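Local structure of orotidine 5'-phosphate decarboxylase (3TFX) at residues Glu17-Asn20 with Lys21-Lys25. The protein probably catalyses the decarboxylation of orotidine 5'-monophosphate to UMP, the last step of de novo UMP biosynthesis, in a TIM-barrel homodimer. Numbering follows the deposited sequence.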
loop_
_atom_site.group_PDB
_atom_site.type_symbol
_atom_site.label_atom_id
_atom_site.label_comp_id
_atom_site.label_asym_id
_atom_site.label_seq_id
_atom_site.Cartn_x
_atom_site.Cartn_y
_atom_site.Cartn_z
ATOM N N GLU A 17 -10.563 12.719 -16.097
ATOM C CA GLU A 17 -11.046 12.998 -17.452
ATOM C C GLU A 17 -10.802 11.840 -18.439
ATOM O O GLU A 17 -11.646 11.530 -19.299
ATOM C CB GLU A 17 -10.387 14.283 -17.967
ATOM C CG GLU A 17 -10.600 15.510 -17.036
ATOM C CD GLU A 17 -9.378 16.428 -16.929
ATOM O OE1 GLU A 17 -8.272 15.947 -16.558
ATOM O OE2 GLU A 17 -9.528 17.644 -17.200
ATOM N N GLN A 18 -9.634 11.218 -18.334
ATOM C CA GLN A 18 -9.334 10.020 -19.105
ATOM C C GLN A 18 -10.183 8.842 -18.598
ATOM O O GLN A 18 -10.591 7.985 -19.381
ATOM C CB GLN A 18 -7.837 9.700 -19.036
ATOM C CG GLN A 18 -7.368 8.714 -20.094
ATOM C CD GLN A 18 -5.904 8.334 -19.957
ATOM O OE1 GLN A 18 -5.522 7.198 -20.249
ATOM N NE2 GLN A 18 -5.077 9.278 -19.526
ATOM N N LEU A 19 -10.466 8.832 -17.296
ATOM C CA LEU A 19 -11.274 7.779 -16.668
ATOM C C LEU A 19 -12.698 7.795 -17.200
ATOM O O LEU A 19 -13.266 6.755 -17.573
ATOM C CB LEU A 19 -11.300 7.966 -15.145
ATOM C CG LEU A 19 -12.267 7.143 -14.288
ATOM C CD1 LEU A 19 -11.907 5.672 -14.301
ATOM C CD2 LEU A 19 -12.262 7.656 -12.852
ATOM N N ASN A 20 -13.272 8.989 -17.221
ATOM C CA ASN A 20 -14.632 9.172 -17.685
ATOM C C ASN A 20 -14.810 8.821 -19.161
ATOM O O ASN A 20 -15.857 8.320 -19.553
ATOM C CB ASN A 20 -15.109 10.584 -17.351
ATOM C CG ASN A 20 -15.219 10.812 -15.848
ATOM O OD1 ASN A 20 -15.184 9.861 -15.060
ATOM N ND2 ASN A 20 -15.372 12.066 -15.445
ATOM N N LYS A 21 -13.777 9.046 -19.961
ATOM C CA LYS A 21 -13.816 8.674 -21.367
ATOM C C LYS A 21 -13.791 7.153 -21.619
ATOM O O LYS A 21 -14.616 6.641 -22.390
ATOM C CB LYS A 21 -12.710 9.389 -22.152
ATOM C CG LYS A 21 -12.640 8.976 -23.633
ATOM C CD LYS A 21 -12.681 10.180 -24.572
ATOM C CE LYS A 21 -11.280 10.631 -24.969
ATOM N NZ LYS A 21 -11.325 11.532 -26.169
ATOM N N ILE A 22 -12.868 6.423 -20.992
ATOM C CA ILE A 22 -12.881 4.959 -21.143
ATOM C C ILE A 22 -14.165 4.348 -20.596
ATOM O O ILE A 22 -14.740 3.469 -21.226
ATOM C CB ILE A 22 -11.592 4.225 -20.602
ATOM C CG1 ILE A 22 -11.635 2.741 -20.955
ATOM C CG2 ILE A 22 -11.394 4.403 -19.087
ATOM C CD1 ILE A 22 -11.635 2.465 -22.455
ATOM N N LEU A 23 -14.627 4.843 -19.449
ATOM C CA LEU A 23 -15.860 4.362 -18.822
ATOM C C LEU A 23 -17.085 4.540 -19.712
ATOM O O LEU A 23 -17.942 3.649 -19.784
ATOM C CB LEU A 23 -16.081 5.051 -17.476
ATOM C CG LEU A 23 -15.717 4.358 -16.155
ATOM C CD1 LEU A 23 -14.495 3.495 -16.267
ATOM C CD2 LEU A 23 -15.535 5.382 -15.063
ATOM N N SER A 24 -17.171 5.681 -20.397
ATOM C CA SER A 24 -18.275 5.939 -21.329
ATOM C C SER A 24 -18.356 4.904 -22.461
ATOM O O SER A 24 -19.390 4.765 -23.121
ATOM C CB SER A 24 -18.157 7.339 -21.916
ATOM O OG SER A 24 -17.152 7.371 -22.916
ATOM N N LYS A 25 -17.271 4.166 -22.666
ATOM C CA LYS A 25 -17.215 3.168 -23.727
ATOM C C LYS A 25 -17.355 1.725 -23.249
ATOM O O LYS A 25 -17.207 0.815 -24.050
ATOM C CB LYS A 25 -15.899 3.300 -24.491
ATOM C CG LYS A 25 -15.729 4.628 -25.209
ATOM C CD LYS A 25 -14.362 4.674 -25.862
ATOM C CE LYS A 25 -14.026 6.056 -26.355
ATOM N NZ LYS A 25 -12.567 6.137 -26.626
#
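L19 and L23 meet one helical turn apart on the buried face of helix 16-24, their side chains slanting across each other with L19 CD1 3.7 Å from L23 CD2. A chi1 of 169° sets CG of L19 opposite the backbone N and beside the carbonyl carbon, which brings CD1 close to both methyls of L23. In the backbone behind this pair, L23 N donates to L19 O at 3.0 Å, nearly straight at 162°. That same carbonyl oxygen is hemmed in by carbon, with L23 CB at 3.3 Å and I22 CG2 at 3.4 Å. Cutting L23 back to an alanine would probably open a gap beside L19 CD1 and leave L52 with less to pack on. The other side is looser, with E17, Q18, N20, K21 and S24 all exposed. K21 N makes a weak bond to E17 O, at 3.3 Å. Near the C-terminal end S24 folds back, OG donating to K21 O at 2.7 Å, while its N binds N20 O from above the carbonyl plane. Helix 16-24 is the helix of the barrel's first beta-alpha-beta unit, between strands 7-10 and 33-36; L19 and L23 pack on L11 and on helix 46-54, and I22 touches L13.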